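Local coordinates for Thiol:disulfide interchange protein (Proteus mirabilis, PDB 4OD7) that probably catalyses disulfide-bond formation in periplasmic proteins as a thioredoxin-fold dithiol oxidase of the DsbA subfamily, at residues A[29-40]-A[90-98]; A[42-53]-A[176-187]. The protein carries 1 engineered substitution. All coordinates share one frame; numbering follows the deposited sequence.

Contact 1 of 2, residues A[29-40]-A[90-98]; sequences SFYSPHCYQFSE and SPALFKGIQ. Engineered in segment 29-40: Ser32 (natural residue Cys).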
loop_
_atom_site.group_PDB
_atom_site.type_symbol
_atom_site.label_atom_id
_atom_site.label_comp_id
_atom_site.label_asym_id
_atom_site.label_seq_id
_atom_site.Cartn_x
_atom_site.Cartn_y
_atom_site.Cartn_z
ATOM N N SER A 29 5.288 0.970 2.294
ATOM C CA SER A 29 6.504 1.660 1.949
ATOM C C SER A 29 7.379 0.749 1.073
ATOM O O SER A 29 7.500 -0.462 1.319
ATOM C CB SER A 29 7.291 2.068 3.211
ATOM O OG SER A 29 8.538 2.649 2.876
ATOM N N PHE A 30 7.989 1.336 0.051
ATOM C CA PHE A 30 8.931 0.613 -0.775
ATOM C C PHE A 30 10.161 0.247 0.016
ATOM O O PHE A 30 10.890 -0.652 -0.363
ATOM C CB PHE A 30 9.333 1.422 -1.962
ATOM C CG PHE A 30 8.307 1.434 -3.039
ATOM C CD1 PHE A 30 8.008 0.255 -3.740
ATOM C CD2 PHE A 30 7.640 2.616 -3.376
ATOM C CE1 PHE A 30 7.080 0.243 -4.777
ATOM C CE2 PHE A 30 6.703 2.615 -4.407
ATOM C CZ PHE A 30 6.410 1.407 -5.095
ATOM N N TYR A 31 10.354 0.904 1.152
ATOM C CA TYR A 31 11.485 0.611 2.043
ATOM C C TYR A 31 11.296 -0.542 3.012
ATOM O O TYR A 31 12.248 -1.077 3.505
ATOM C CB TYR A 31 11.802 1.844 2.856
ATOM C CG TYR A 31 12.564 2.916 2.114
ATOM C CD1 TYR A 31 13.940 2.828 1.992
ATOM C CD2 TYR A 31 11.922 4.008 1.545
ATOM C CE1 TYR A 31 14.659 3.811 1.363
ATOM C CE2 TYR A 31 12.651 4.996 0.897
ATOM C CZ TYR A 31 14.016 4.876 0.815
ATOM O OH TYR A 31 14.793 5.808 0.205
ATOM N N SER A 32 10.054 -0.949 3.198
ATOM C CA SER A 32 9.651 -1.899 4.196
ATOM C C SER A 32 9.818 -3.369 3.725
ATOM O O SER A 32 9.208 -3.796 2.739
ATOM C CB SER A 32 8.193 -1.583 4.559
ATOM O OG SER A 32 7.540 -2.679 5.134
ATOM N N PRO A 33 10.673 -4.146 4.415
ATOM C CA PRO A 33 10.753 -5.541 4.012
ATOM C C PRO A 33 9.442 -6.265 4.199
ATOM O O PRO A 33 9.098 -7.086 3.393
ATOM C CB PRO A 33 11.857 -6.112 4.916
ATOM C CG PRO A 33 12.646 -4.957 5.315
ATOM C CD PRO A 33 11.689 -3.814 5.419
ATOM N N HIS A 34 8.695 -5.950 5.226
ATOM C CA HIS A 34 7.391 -6.557 5.400
ATOM C C HIS A 34 6.419 -6.195 4.251
ATOM O O HIS A 34 5.611 -6.992 3.854
ATOM C CB HIS A 34 6.800 -6.145 6.738
ATOM C CG HIS A 34 7.401 -6.858 7.920
ATOM N ND1 HIS A 34 8.412 -6.306 8.664
ATOM C CD2 HIS A 34 7.139 -8.053 8.490
ATOM C CE1 HIS A 34 8.742 -7.128 9.640
ATOM N NE2 HIS A 34 7.996 -8.204 9.545
ATOM N N CYS A 35 6.463 -4.990 3.730
ATOM C CA CYS A 35 5.592 -4.671 2.613
ATOM C C CYS A 35 5.942 -5.471 1.373
ATOM O O CYS A 35 5.064 -5.984 0.695
ATOM C CB CYS A 35 5.719 -3.201 2.331
ATOM S SG CYS A 35 4.859 -2.248 3.488
ATOM N N TYR A 36 7.229 -5.655 1.137
ATOM C CA TYR A 36 7.655 -6.453 0.010
ATOM C C TYR A 36 7.193 -7.872 0.163
ATOM O O TYR A 36 6.587 -8.490 -0.708
ATOM C CB TYR A 36 9.179 -6.421 -0.127
ATOM C CG TYR A 36 9.677 -7.208 -1.310
ATOM C CD1 TYR A 36 9.416 -6.810 -2.610
ATOM C CD2 TYR A 36 10.362 -8.384 -1.118
ATOM C CE1 TYR A 36 9.843 -7.548 -3.669
ATOM C CE2 TYR A 36 10.809 -9.119 -2.166
ATOM C CZ TYR A 36 10.552 -8.702 -3.436
ATOM O OH TYR A 36 11.006 -9.486 -4.467
ATOM N N GLN A 37 7.493 -8.400 1.322
ATOM C CA GLN A 37 7.035 -9.721 1.640
ATOM C C GLN A 37 5.473 -9.903 1.457
ATOM O O GLN A 37 5.024 -10.844 0.867
ATOM C CB GLN A 37 7.404 -9.974 3.063
ATOM C CG GLN A 37 8.584 -10.794 3.428
ATOM C CD GLN A 37 8.342 -12.223 3.112
ATOM O OE1 GLN A 37 7.237 -12.676 2.927
ATOM N NE2 GLN A 37 9.360 -12.926 3.045
ATOM N N PHE A 38 4.686 -8.969 1.975
ATOM C CA PHE A 38 3.211 -9.002 1.987
ATOM C C PHE A 38 2.624 -8.921 0.560
ATOM O O PHE A 38 1.729 -9.675 0.189
ATOM C CB PHE A 38 2.676 -7.836 2.812
ATOM C CG PHE A 38 1.229 -7.987 3.285
ATOM C CD1 PHE A 38 0.895 -8.684 4.444
ATOM C CD2 PHE A 38 0.213 -7.411 2.573
ATOM C CE1 PHE A 38 -0.384 -8.773 4.863
ATOM C CE2 PHE A 38 -1.116 -7.486 3.012
ATOM C CZ PHE A 38 -1.405 -8.164 4.132
ATOM N N SER A 39 3.115 -7.968 -0.234
ATOM C CA SER A 39 2.485 -7.706 -1.510
ATOM C C SER A 39 3.208 -8.360 -2.694
ATOM O O SER A 39 2.540 -8.812 -3.614
ATOM C CB SER A 39 2.413 -6.206 -1.721
ATOM O OG SER A 39 3.690 -5.657 -1.911
ATOM N N GLU A 40 4.535 -8.449 -2.701
ATOM C CA GLU A 40 5.251 -8.946 -3.881
ATOM C C GLU A 40 5.499 -10.427 -3.854
ATOM O O GLU A 40 5.532 -11.063 -4.901
ATOM C CB GLU A 40 6.578 -8.218 -4.087
ATOM C CG GLU A 40 6.522 -6.734 -4.398
ATOM C CD GLU A 40 5.959 -6.507 -5.764
ATOM O OE1 GLU A 40 6.607 -7.033 -6.678
ATOM O OE2 GLU A 40 4.965 -5.790 -5.984
ATOM N N SER A 90 6.147 -0.975 -9.728
ATOM C CA SER A 90 6.130 -1.412 -8.339
ATOM C C SER A 90 7.225 -2.469 -8.067
ATOM O O SER A 90 7.987 -2.294 -7.127
ATOM C CB SER A 90 4.750 -1.928 -7.955
ATOM O OG SER A 90 4.746 -2.345 -6.611
ATOM N N PRO A 91 7.321 -3.557 -8.868
ATOM C CA PRO A 91 8.407 -4.492 -8.601
ATOM C C PRO A 91 9.807 -3.869 -8.679
ATOM O O PRO A 91 10.687 -4.164 -7.857
ATOM C CB PRO A 91 8.190 -5.549 -9.668
ATOM C CG PRO A 91 6.771 -5.471 -9.998
ATOM C CD PRO A 91 6.438 -4.067 -9.930
ATOM N N ALA A 92 9.997 -2.965 -9.643
ATOM C CA ALA A 92 11.320 -2.311 -9.861
ATOM C C ALA A 92 11.712 -1.336 -8.743
ATOM O O ALA A 92 12.899 -1.170 -8.424
ATOM C CB ALA A 92 11.346 -1.555 -11.239
ATOM N N LEU A 93 10.715 -0.708 -8.142
ATOM C CA LEU A 93 10.953 0.231 -7.085
ATOM C C LEU A 93 11.300 -0.524 -5.821
ATOM O O LEU A 93 12.204 -0.149 -5.110
ATOM C CB LEU A 93 9.733 1.093 -6.881
ATOM C CG LEU A 93 9.442 2.114 -7.996
ATOM C CD1 LEU A 93 8.119 2.695 -7.723
ATOM C CD2 LEU A 93 10.471 3.214 -8.141
ATOM N N PHE A 94 10.574 -1.586 -5.541
ATOM C CA PHE A 94 10.958 -2.444 -4.412
ATOM C C PHE A 94 12.378 -2.982 -4.616
ATOM O O PHE A 94 13.207 -2.897 -3.744
ATOM C CB PHE A 94 10.005 -3.633 -4.246
ATOM C CG PHE A 94 8.800 -3.350 -3.410
ATOM C CD1 PHE A 94 8.910 -3.031 -2.081
ATOM C CD2 PHE A 94 7.537 -3.438 -3.967
ATOM C CE1 PHE A 94 7.768 -2.780 -1.319
ATOM C CE2 PHE A 94 6.398 -3.194 -3.211
ATOM C CZ PHE A 94 6.516 -2.867 -1.885
ATOM N N LYS A 95 12.645 -3.493 -5.802
ATOM C CA LYS A 95 13.949 -4.052 -6.113
ATOM C C LYS A 95 15.061 -3.022 -5.958
ATOM O O LYS A 95 16.082 -3.295 -5.331
ATOM C CB LYS A 95 13.936 -4.649 -7.518
ATOM C CG LYS A 95 15.271 -5.112 -7.970
ATOM C CD LYS A 95 15.300 -5.569 -9.390
ATOM C CE LYS A 95 16.761 -5.717 -9.792
ATOM N NZ LYS A 95 17.508 -6.623 -8.893
ATOM N N GLY A 96 14.857 -1.835 -6.508
ATOM C CA GLY A 96 15.889 -0.836 -6.482
ATOM C C GLY A 96 16.142 -0.333 -5.093
ATOM O O GLY A 96 17.232 0.029 -4.772
ATOM N N ILE A 97 15.146 -0.346 -4.244
ATOM C CA ILE A 97 15.365 0.041 -2.867
ATOM C C ILE A 97 15.996 -1.125 -2.088
ATOM O O ILE A 97 17.009 -0.959 -1.453
ATOM C CB ILE A 97 14.059 0.450 -2.151
ATOM C CG1 ILE A 97 13.422 1.672 -2.808
ATOM C CG2 ILE A 97 14.332 0.684 -0.658
ATOM C CD1 ILE A 97 14.179 2.953 -2.607
ATOM N N GLN A 98 15.396 -2.289 -2.157
ATOM C CA GLN A 98 15.739 -3.331 -1.230
ATOM C C GLN A 98 16.682 -4.401 -1.690
ATOM O O GLN A 98 17.344 -5.019 -0.868
ATOM C CB GLN A 98 14.453 -3.985 -0.762
ATOM C CG GLN A 98 13.671 -3.012 -0.019
ATOM C CD GLN A 98 12.624 -3.612 0.771
ATOM O OE1 GLN A 98 12.858 -4.613 1.445
ATOM N NE2 GLN A 98 11.412 -3.040 0.681
#
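Phe30 and Phe94 bring the two backbones nearest, with their CA atoms 5.2 Å apart, where the active-site end of the thioredoxin fold meets the helical insert of DsbA proteins. Helices 33-40 and 90-98 run roughly antiparallel, at 148°, and their axes stay 11.1 Å apart. Large side chains and the type I turn from Ser29 to Ser32 bridge this wide spacing. The turn leads into the CXXC site, where Ser32, engineered in place of cysteine, caps the helix by accepting from Cys35 N and also bonds an acidic side chain of the bound peptide.

The principle of a knob filling a hole is well illustrated by Phe94, whose ring enters helix 33-40 among Cys35, Tyr36, Ser39 and Glu40. With CG anti to its carbonyl carbon (chi1 -87°), the ring is carried across the gap, its two faces covered from segment 29-40. Over the centre of one face stands CD1 of Phe30, in a T-shaped pair with ring centroids 4.8 Å apart and planes at 66°. Tyr36 CA covers the opposite face, Cys35 CB meets the edge, and Glu40 lays its CG against Phe94 CD2, the bend beyond it turning the carboxylate toward Ser90 and Pro91. Phe30 is itself gripped: Leu93 CB lies 3.7 Å from its ring centroid, over a face, while Leu93 CD1 reaches Phe30 CZ, at the far end of the ring. At the turn, Ile97 crosses Tyr31 at about a right angle, CG2 against Tyr31 CD1 and its own CD1 over the ring face; the Tyr31 hydroxyl bonds Leu69 N.

Gln98 closes the seam from the insert, reaching along an extended chain to the turn. Its NE2 makes two nearly straight bonds, 2.7 Å to Phe30 O and 3.1 Å to Ser32 O, approaching the latter from the face opposite to Tyr36 N.

Contact 2 of 2, residues A[42-53]-A[176-187]; sequences YKVNSTVEKNVP and AKAYSDVVNQLL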
loop_
_atom_site.group_PDB
_atom_site.type_symbol
_atom_site.label_atom_id
_atom_site.label_comp_id
_atom_site.label_asym_id
_atom_site.label_seq_id
_atom_site.Cartn_x
_atom_site.Cartn_y
_atom_site.Cartn_z
ATOM N N TYR A 42 3.946 -12.844 -1.120
ATOM C CA TYR A 42 2.723 -13.519 -0.716
ATOM C C TYR A 42 1.508 -13.033 -1.507
ATOM O O TYR A 42 0.514 -13.746 -1.587
ATOM C CB TYR A 42 2.441 -13.313 0.781
ATOM C CG TYR A 42 3.412 -13.970 1.748
ATOM C CD1 TYR A 42 4.225 -15.029 1.370
ATOM C CD2 TYR A 42 3.459 -13.562 3.079
ATOM C CE1 TYR A 42 5.080 -15.623 2.269
ATOM C CE2 TYR A 42 4.313 -14.157 3.989
ATOM C CZ TYR A 42 5.116 -15.190 3.592
ATOM O OH TYR A 42 5.954 -15.789 4.518
ATOM N N LYS A 43 1.582 -11.813 -2.046
ATOM C CA LYS A 43 0.499 -11.239 -2.847
ATOM C C LYS A 43 -0.814 -11.144 -2.053
ATOM O O LYS A 43 -1.867 -11.502 -2.543
ATOM C CB LYS A 43 0.311 -12.103 -4.096
ATOM C CG LYS A 43 1.567 -12.239 -4.956
ATOM C CD LYS A 43 1.329 -13.189 -6.081
ATOM C CE LYS A 43 2.537 -13.440 -6.940
ATOM N NZ LYS A 43 2.094 -13.996 -8.274
ATOM N N VAL A 44 -0.759 -10.703 -0.808
ATOM C CA VAL A 44 -1.964 -10.683 -0.007
ATOM C C VAL A 44 -2.851 -9.550 -0.506
ATOM O O VAL A 44 -4.054 -9.746 -0.672
ATOM C CB VAL A 44 -1.661 -10.530 1.493
ATOM C CG1 VAL A 44 -2.937 -10.595 2.326
ATOM C CG2 VAL A 44 -0.736 -11.607 1.962
ATOM N N ASN A 45 -2.298 -8.363 -0.755
ATOM C CA ASN A 45 -3.169 -7.266 -1.251
ATOM C C ASN A 45 -3.767 -7.558 -2.633
ATOM O O ASN A 45 -4.893 -7.200 -2.918
ATOM C CB ASN A 45 -2.452 -5.924 -1.331
ATOM C CG ASN A 45 -1.359 -5.904 -2.360
ATOM O OD1 ASN A 45 -0.535 -6.797 -2.414
ATOM N ND2 ASN A 45 -1.390 -4.922 -3.229
ATOM N N SER A 46 -3.021 -8.238 -3.475
ATOM C CA SER A 46 -3.526 -8.567 -4.771
ATOM C C SER A 46 -4.603 -9.668 -4.691
ATOM O O SER A 46 -5.565 -9.607 -5.432
ATOM C CB SER A 46 -2.360 -8.877 -5.706
ATOM O OG SER A 46 -1.488 -9.771 -5.135
ATOM N N THR A 47 -4.462 -10.652 -3.817
ATOM C CA THR A 47 -5.508 -11.647 -3.611
ATOM C C THR A 47 -6.786 -10.961 -3.146
ATOM O O THR A 47 -7.876 -11.250 -3.617
ATOM C CB THR A 47 -5.100 -12.696 -2.552
ATOM O OG1 THR A 47 -4.006 -13.461 -3.047
ATOM C CG2 THR A 47 -6.253 -13.668 -2.222
ATOM N N VAL A 48 -6.598 -9.994 -2.256
ATOM C CA VAL A 48 -7.676 -9.215 -1.678
ATOM C C VAL A 48 -8.394 -8.379 -2.742
ATOM O O VAL A 48 -9.628 -8.358 -2.793
ATOM C CB VAL A 48 -7.133 -8.303 -0.560
ATOM C CG1 VAL A 48 -8.120 -7.215 -0.187
ATOM C CG2 VAL A 48 -6.758 -9.130 0.664
ATOM N N GLU A 49 -7.614 -7.705 -3.575
ATOM C CA GLU A 49 -8.157 -6.869 -4.615
ATOM C C GLU A 49 -8.966 -7.710 -5.601
ATOM O O GLU A 49 -10.016 -7.282 -6.065
ATOM C CB GLU A 49 -7.016 -6.128 -5.338
ATOM C CG GLU A 49 -6.368 -5.011 -4.535
ATOM C CD GLU A 49 -4.899 -4.724 -4.900
ATOM O OE1 GLU A 49 -4.427 -5.208 -5.948
ATOM O OE2 GLU A 49 -4.235 -4.008 -4.121
ATOM N N LYS A 50 -8.520 -8.937 -5.845
ATOM C CA LYS A 50 -9.205 -9.847 -6.766
ATOM C C LYS A 50 -10.539 -10.417 -6.235
ATOM O O LYS A 50 -11.341 -10.956 -7.017
ATOM C CB LYS A 50 -8.285 -11.013 -7.120
ATOM C CG LYS A 50 -7.235 -10.691 -8.156
ATOM C CD LYS A 50 -6.382 -11.911 -8.509
ATOM C CE LYS A 50 -6.027 -11.942 -9.987
ATOM N NZ LYS A 50 -5.093 -13.045 -10.304
ATOM N N ASN A 51 -10.734 -10.377 -4.916
ATOM C CA ASN A 51 -11.826 -11.103 -4.293
ATOM C C ASN A 51 -12.911 -10.226 -3.681
ATOM O O ASN A 51 -13.926 -10.707 -3.271
ATOM C CB ASN A 51 -11.253 -12.023 -3.219
ATOM C CG ASN A 51 -10.568 -13.251 -3.810
ATOM O OD1 ASN A 51 -10.916 -13.713 -4.890
ATOM N ND2 ASN A 51 -9.607 -13.792 -3.089
ATOM N N VAL A 52 -12.693 -8.931 -3.628
ATOM C CA VAL A 52 -13.692 -8.004 -3.095
ATOM C C VAL A 52 -14.893 -7.898 -4.050
ATOM O O VAL A 52 -14.797 -8.291 -5.211
ATOM C CB VAL A 52 -13.099 -6.601 -2.811
ATOM C CG1 VAL A 52 -12.200 -6.653 -1.601
ATOM C CG2 VAL A 52 -12.361 -6.050 -4.029
ATOM N N PRO A 53 -16.042 -7.428 -3.545
ATOM C CA PRO A 53 -17.190 -7.187 -4.416
ATOM C C PRO A 53 -16.862 -6.222 -5.562
ATOM O O PRO A 53 -16.033 -5.335 -5.378
ATOM C CB PRO A 53 -18.198 -6.552 -3.474
ATOM C CG PRO A 53 -17.818 -6.946 -2.175
ATOM C CD PRO A 53 -16.345 -7.031 -2.167
ATOM N N ALA A 176 -3.182 -15.513 2.675
ATOM C CA ALA A 176 -3.708 -14.483 1.783
ATOM C C ALA A 176 -5.186 -14.720 1.457
ATOM O O ALA A 176 -5.972 -13.781 1.352
ATOM C CB ALA A 176 -2.912 -14.450 0.557
ATOM N N LYS A 177 -5.555 -15.981 1.281
ATOM C CA LYS A 177 -6.936 -16.340 1.072
ATOM C C LYS A 177 -7.694 -16.060 2.342
ATOM O O LYS A 177 -8.837 -15.604 2.325
ATOM C CB LYS A 177 -7.033 -17.783 0.652
ATOM C CG LYS A 177 -6.639 -17.961 -0.791
ATOM C CD LYS A 177 -6.784 -19.401 -1.247
ATOM C CE LYS A 177 -5.894 -20.309 -0.398
ATOM N NZ LYS A 177 -5.849 -21.709 -0.869
ATOM N N ALA A 178 -7.061 -16.395 3.446
ATOM C CA ALA A 178 -7.650 -16.175 4.743
ATOM C C ALA A 178 -7.790 -14.697 4.989
ATOM O O ALA A 178 -8.710 -14.279 5.642
ATOM C CB ALA A 178 -6.806 -16.803 5.822
ATOM N N TYR A 179 -6.813 -13.920 4.541
ATOM C CA TYR A 179 -6.831 -12.467 4.692
ATOM C C TYR A 179 -7.975 -11.896 3.892
ATOM O O TYR A 179 -8.757 -11.083 4.386
ATOM C CB TYR A 179 -5.525 -11.822 4.227
ATOM C CG TYR A 179 -5.304 -10.413 4.790
ATOM C CD1 TYR A 179 -5.897 -9.295 4.211
ATOM C CD2 TYR A 179 -4.474 -10.209 5.889
ATOM C CE1 TYR A 179 -5.700 -8.025 4.733
ATOM C CE2 TYR A 179 -4.268 -8.957 6.409
ATOM C CZ TYR A 179 -4.877 -7.861 5.828
ATOM O OH TYR A 179 -4.657 -6.606 6.371
ATOM N N SER A 180 -8.054 -12.353 2.643
ATOM C CA SER A 180 -9.106 -11.951 1.707
ATOM C C SER A 180 -10.480 -12.337 2.226
ATOM O O SER A 180 -11.451 -11.647 1.970
ATOM C CB SER A 180 -8.886 -12.605 0.350
ATOM O OG SER A 180 -10.049 -12.466 -0.429
ATOM N N ASP A 181 -10.548 -13.464 2.927
ATOM C CA ASP A 181 -11.777 -13.930 3.554
ATOM C C ASP A 181 -12.264 -12.937 4.622
ATOM O O ASP A 181 -13.423 -12.561 4.634
ATOM C CB ASP A 181 -11.509 -15.297 4.161
ATOM C CG ASP A 181 -12.728 -16.174 4.254
ATOM O OD1 ASP A 181 -13.739 -15.925 3.551
ATOM O OD2 ASP A 181 -12.642 -17.152 5.034
ATOM N N VAL A 182 -11.377 -12.530 5.533
ATOM C CA VAL A 182 -11.715 -11.570 6.611
ATOM C C VAL A 182 -12.178 -10.196 6.099
ATOM O O VAL A 182 -13.083 -9.600 6.662
ATOM C CB VAL A 182 -10.532 -11.392 7.587
ATOM C CG1 VAL A 182 -10.826 -10.360 8.653
ATOM C CG2 VAL A 182 -10.240 -12.708 8.245
ATOM N N VAL A 183 -11.504 -9.671 5.074
ATOM C CA VAL A 183 -11.826 -8.355 4.513
ATOM C C VAL A 183 -13.248 -8.282 3.998
ATOM O O VAL A 183 -13.974 -7.344 4.313
ATOM C CB VAL A 183 -10.876 -7.979 3.388
ATOM C CG1 VAL A 183 -11.341 -6.699 2.682
ATOM C CG2 VAL A 183 -9.497 -7.808 3.958
ATOM N N ASN A 184 -13.625 -9.283 3.214
ATOM C CA ASN A 184 -14.944 -9.343 2.597
ATOM C C ASN A 184 -16.040 -9.439 3.671
ATOM O O ASN A 184 -17.165 -8.969 3.470
ATOM C CB ASN A 184 -15.037 -10.568 1.681
ATOM C CG ASN A 184 -14.259 -10.423 0.410
ATOM O OD1 ASN A 184 -13.727 -9.369 0.101
ATOM N ND2 ASN A 184 -14.163 -11.504 -0.330
ATOM N N GLN A 185 -15.695 -10.002 4.832
ATOM C CA GLN A 185 -16.637 -10.087 5.937
ATOM C C GLN A 185 -16.775 -8.731 6.595
ATOM O O GLN A 185 -17.862 -8.344 6.994
ATOM C CB GLN A 185 -16.195 -11.143 6.965
ATOM N N LEU A 186 -15.688 -7.994 6.685
ATOM C CA LEU A 186 -15.757 -6.647 7.201
ATOM C C LEU A 186 -16.429 -5.712 6.221
ATOM O O LEU A 186 -16.919 -4.640 6.591
ATOM C CB LEU A 186 -14.367 -6.129 7.453
ATOM C CG LEU A 186 -13.698 -6.658 8.702
ATOM C CD1 LEU A 186 -12.209 -6.664 8.502
ATOM C CD2 LEU A 186 -14.072 -5.770 9.849
ATOM N N LEU A 187 -16.398 -6.075 4.946
ATOM C CA LEU A 187 -17.055 -5.236 3.954
ATOM C C LEU A 187 -18.572 -5.326 4.015
ATOM O O LEU A 187 -19.273 -4.295 3.879
ATOM C CB LEU A 187 -16.558 -5.606 2.562
ATOM C CG LEU A 187 -15.157 -5.098 2.234
ATOM C CD1 LEU A 187 -14.769 -5.638 0.890
ATOM C CD2 LEU A 187 -15.085 -3.556 2.280
HETATM O O HOH W 1 -10.838 -9.778 -0.719
#
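Val44 and Val48 press against Tyr179 in the tight part of this helix pair, a piece of thioredoxin-fold packing in which helix 44-51 lies against the C-terminal helix. The axes pass 8.5 Å apart at 46°, and the small residues Ala176 and Ser180 permit the approach: Val48 CA and Ser180 CA are 4.6 Å apart. Val44 uses both branches. CG1, anti to the backbone N (chi1 -177°), butts against Tyr179 CG at 3.4 Å, while CG2 reaches Ala176 CB. One turn on, Val48 CG2 lies 3.7 Å from Tyr179 CD1, and farther along Val52 CG1 meets Leu187 CD1.

The opposing, more exposed flank is polar and looser. Thr47 CG2 rests near Ala176 O, whereas its OG1 turns back to Lys43 O. Asn51 ND2 donates over 3.0 Å to Ser180 OG, which lies close to the plane of the Asn51 amide. A turn farther on, Asn184 ND2 reaches Asn51 O at 3.1 Å, through a bent bond that comes from above the carbonyl plane. A water sits within hydrogen-bonding distance of Val48 O, Ser180 OG and Asn184 OD1, with more acceptors around it than it has protons to give.

Beneath the valines, Tyr179 packs on Met154 and Met162 of strands 153-156 and 160-162, meets Phe38 of helix 33-41 edge-to-face and bonds Asn164 through its hydroxyl; Val183 and Leu187 reach Ile156 of strand 153-156.

In the fold
The two contacts show how one fold uses different chemistry at different depths. Contact 1 is a buried joint between the active-site segment and the helical insert, built mainly from aromatic rings and closed by an amide that grips backbone carbonyls. Contact 2 lies farther from the centre of the chain and is only partly buried: branched aliphatic groups face inward, and asparagines, a serine and water line the outer flank. Their first segments follow each other in the chain, helix 33-41 running on through a short turn into helix 44-51, with a probable bond from Val44 N to Phe38 O across the join. The active-site helix thus borders both the insert and the C-terminal helix.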